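Local coordinates for protein transcriptional regulator, TetR family (Legionella pneumophila subsp. pneumophila str. Philadelphia 1, PDB 3ON4) that probably binds DNA as a dimeric, all-helical transcriptional regulator of the TetR family, with a predicted helix-turn-helix motif near its N-terminus, at residues D26-F31 and P52-L57. Sequence-based numbering, arbitrary orientation.
Sequences DGYNAF and PSKEDL
K54 lies along the notch formed by the rings of Y28 and F31 and drives its ammonium into the loop that carries them. This contact belongs to the TetR-type DNA-binding domain: the loop leads from helix 11-26 into helix 33-40, the first helix of the predicted helix-turn-helix, and K54 opens the long helix 54-77, which follows that motif. A lysine suits the place because its fully extended chain, CG anti to the backbone N (chi1 -167°), spans the gap and is apolar enough to lie across two ring faces. The tightly packed part is there: K54 CE sits over the centre of the Y28 ring, 3.9 Å from the centroid, and over a face of F31. L57 CD2 extends it, meeting F31 CE2 at the ring edge, 4.0 Å away; I36 touches both residues. NZ makes cation-pi contacts with both rings and donates to Y28 O at 2.7 Å, in the carbonyl plane, and to F31 O at 2.9 Å, nearly in line with that C=O (169°). G27 takes a positive phi, where a CB would jam against the preceding carbonyl O. S53, the N-cap, accepts from D56 N through OG, and D56 OD2 accepts from S53 N, a capping box. On the looser side, at partly exposed N29, whose ND2 is hydrogen-bonded to S118 OG, a single water accepts from K54 NZ at 2.7 Å and donates to N29 OD1 at 2.9 Å.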
ATOM      1  N   ASP A  26      -9.857  -1.173   7.561  1.00 17.93           N
ATOM      2  CA  ASP A  26      -9.061  -0.573   8.652  1.00 19.03           C
ATOM      3  C   ASP A  26      -7.713  -1.200   8.885  1.00 17.52           C
ATOM      4  O   ASP A  26      -6.822  -0.545   9.461  1.00 18.43           O
ATOM      5  CB  ASP A  26      -9.819  -0.673   9.977  1.00 19.54           C
ATOM      6  CG  ASP A  26     -11.119   0.100   9.979  1.00 25.71           C
ATOM      7  OD1 ASP A  26     -11.300   1.061   9.190  1.00 26.11           O
ATOM      8  OD2 ASP A  26     -11.987  -0.266  10.801  1.00 31.10           O
ATOM      9  N   GLY A  27      -7.558  -2.461   8.488  1.00 16.67           N
ATOM     10  CA  GLY A  27      -6.290  -3.170   8.635  1.00 15.97           C
ATOM     11  C   GLY A  27      -6.319  -4.133   9.803  1.00 14.75           C
ATOM     12  O   GLY A  27      -7.047  -3.919  10.760  1.00 14.74           O
ATOM     13  N   TYR A  28      -5.510  -5.187   9.708  1.00 15.01           N
ATOM     14  CA  TYR A  28      -5.467  -6.275  10.690  1.00 14.44           C
ATOM     15  C   TYR A  28      -5.195  -5.827  12.114  1.00 14.28           C
ATOM     16  O   TYR A  28      -5.741  -6.388  13.027  1.00 16.20           O
ATOM     17  CB  TYR A  28      -4.382  -7.264  10.271  1.00 15.47           C
ATOM     18  CG  TYR A  28      -4.234  -8.500  11.140  1.00 15.67           C
ATOM     19  CD1 TYR A  28      -5.105  -9.583  11.011  1.00 17.11           C
ATOM     20  CD2 TYR A  28      -3.222  -8.599  12.075  1.00 16.08           C
ATOM     21  CE1 TYR A  28      -4.965 -10.722  11.794  1.00 18.26           C
ATOM     22  CE2 TYR A  28      -3.081  -9.735  12.862  1.00 19.29           C
ATOM     23  CZ  TYR A  28      -3.964 -10.797  12.707  1.00 19.38           C
ATOM     24  OH  TYR A  28      -3.804 -11.914  13.488  1.00 22.43           O
ATOM     25  N   ASN A  29      -4.322  -4.844  12.304  1.00 13.30           N
ATOM     26  CA  ASN A  29      -3.983  -4.346  13.642  1.00 14.75           C
ATOM     27  C   ASN A  29      -4.978  -3.291  14.186  1.00 16.12           C
ATOM     28  O   ASN A  29      -4.749  -2.674  15.232  1.00 17.71           O
ATOM     29  CB  ASN A  29      -2.562  -3.779  13.647  1.00 14.31           C
ATOM     30  CG  ASN A  29      -1.509  -4.849  13.392  1.00 14.81           C
ATOM     31  OD1 ASN A  29      -1.592  -5.955  13.948  1.00 15.41           O
ATOM     32  ND2 ASN A  29      -0.513  -4.527  12.563  1.00 12.64           N
ATOM     33  N   ALA A  30      -6.068  -3.082  13.447  1.00 16.09           N
ATOM     34  CA  ALA A  30      -7.087  -2.133  13.822  1.00 18.20           C
ATOM     35  C   ALA A  30      -8.480  -2.763  13.913  1.00 19.48           C
ATOM     36  O   ALA A  30      -9.483  -2.053  13.798  1.00 22.71           O
ATOM     37  CB  ALA A  30      -7.114  -0.997  12.803  1.00 18.42           C
ATOM     38  N   PHE A  31      -8.580  -4.077  14.083  1.00 18.31           N
ATOM     39  CA  PHE A  31      -9.853  -4.662  14.476  1.00 18.44           C
ATOM     40  C   PHE A  31      -9.587  -5.712  15.536  1.00 18.11           C
ATOM     41  O   PHE A  31      -8.455  -6.179  15.691  1.00 17.51           O
ATOM     42  CB  PHE A  31     -10.580  -5.289  13.292  1.00 17.21           C
ATOM     43  CG  PHE A  31     -10.146  -6.702  13.013  1.00 19.00           C
ATOM     44  CD1 PHE A  31      -8.974  -6.955  12.330  1.00 17.99           C
ATOM     45  CD2 PHE A  31     -10.894  -7.777  13.486  1.00 21.90           C
ATOM     46  CE1 PHE A  31      -8.538  -8.264  12.101  1.00 20.19           C
ATOM     47  CE2 PHE A  31     -10.457  -9.098  13.280  1.00 22.94           C
ATOM     48  CZ  PHE A  31      -9.291  -9.336  12.574  1.00 21.88           C
ATOM     49  N   PRO A  52      -9.091 -19.837  17.650  1.00 24.96           N
ATOM     50  CA  PRO A  52      -8.581 -19.662  19.014  1.00 25.63           C
ATOM     51  C   PRO A  52      -7.736 -18.405  19.193  1.00 25.05           C
ATOM     52  O   PRO A  52      -7.770 -17.777  20.255  1.00 26.04           O
ATOM     53  CB  PRO A  52      -7.759 -20.938  19.259  1.00 27.51           C
ATOM     54  CG  PRO A  52      -8.363 -21.944  18.377  1.00 29.24           C
ATOM     55  CD  PRO A  52      -8.906 -21.211  17.165  1.00 26.73           C
ATOM     56  N   SER A  53      -6.992 -18.032  18.155  1.00 23.59           N
ATOM     57  CA  SER A  53      -6.181 -16.832  18.193  1.00 23.14           C
ATOM     58  C   SER A  53      -6.561 -15.930  17.039  1.00 21.46           C
ATOM     59  O   SER A  53      -7.083 -16.386  16.031  1.00 21.06           O
ATOM     60  CB  SER A  53      -4.700 -17.200  18.122  1.00 23.56           C
ATOM     61  OG  SER A  53      -4.373 -17.674  16.834  1.00 24.01           O
ATOM     62  N   LYS A  54      -6.279 -14.648  17.173  1.00 21.02           N
ATOM     63  CA  LYS A  54      -6.465 -13.739  16.036  1.00 19.92           C
ATOM     64  C   LYS A  54      -5.709 -14.252  14.813  1.00 19.19           C
ATOM     65  O   LYS A  54      -6.225 -14.157  13.697  1.00 18.04           O
ATOM     66  CB  LYS A  54      -6.008 -12.336  16.385  1.00 21.03           C
ATOM     67  CG  LYS A  54      -6.425 -11.250  15.416  1.00 20.99           C
ATOM     68  CD  LYS A  54      -5.944  -9.915  15.939  1.00 22.65           C
ATOM     69  CE  LYS A  54      -6.318  -8.795  15.038  1.00 20.46           C
ATOM     70  NZ  LYS A  54      -5.904  -7.449  15.558  1.00 19.44           N
ATOM     71  N   GLU A  55      -4.505 -14.801  15.025  1.00 18.01           N
ATOM     72  CA  GLU A  55      -3.699 -15.361  13.935  1.00 18.58           C
ATOM     73  C   GLU A  55      -4.463 -16.391  13.109  1.00 18.07           C
ATOM     74  O   GLU A  55      -4.394 -16.369  11.868  1.00 17.00           O
ATOM     75  CB  GLU A  55      -2.411 -15.994  14.484  1.00 20.05           C
ATOM     76  CG  GLU A  55      -1.545 -16.758  13.478  1.00 22.07           C
ATOM     77  CD  GLU A  55      -0.246 -17.306  14.091  1.00 24.66           C
ATOM     78  OE1 GLU A  55       0.127 -16.945  15.241  1.00 26.78           O
ATOM     79  OE2 GLU A  55       0.416 -18.104  13.410  1.00 27.68           O
ATOM     80  N   ASP A  56      -5.166 -17.290  13.791  1.00 17.69           N
ATOM     81  CA  ASP A  56      -5.965 -18.308  13.113  1.00 18.69           C
ATOM     82  C   ASP A  56      -6.996 -17.703  12.167  1.00 18.69           C
ATOM     83  O   ASP A  56      -7.221 -18.224  11.071  1.00 18.72           O
ATOM     84  CB  ASP A  56      -6.667 -19.211  14.121  1.00 19.91           C
ATOM     85  CG  ASP A  56      -5.691 -20.046  14.936  1.00 23.34           C
ATOM     86  OD1 ASP A  56      -4.830 -20.702  14.346  1.00 25.45           O
ATOM     87  OD2 ASP A  56      -5.802 -20.050  16.168  1.00 25.90           O
ATOM     88  N   LEU A  57      -7.617 -16.604  12.603  1.00 17.64           N
ATOM     89  CA  LEU A  57      -8.612 -15.924  11.783  1.00 17.31           C
ATOM     90  C   LEU A  57      -7.907 -15.254  10.609  1.00 16.72           C
ATOM     91  O   LEU A  57      -8.373 -15.373   9.468  1.00 17.26           O
ATOM     92  CB  LEU A  57      -9.413 -14.910  12.599  1.00 17.59           C
ATOM     93  CG  LEU A  57     -10.409 -14.038  11.833  1.00 15.53           C
ATOM     94  CD1 LEU A  57     -11.432 -14.917  11.104  1.00 17.35           C
ATOM     95  CD2 LEU A  57     -11.116 -13.060  12.799  1.00 17.68           C
TER
HETATM   96  O   HOH W   1      -3.302  -7.026  15.996  1.00 20.01           O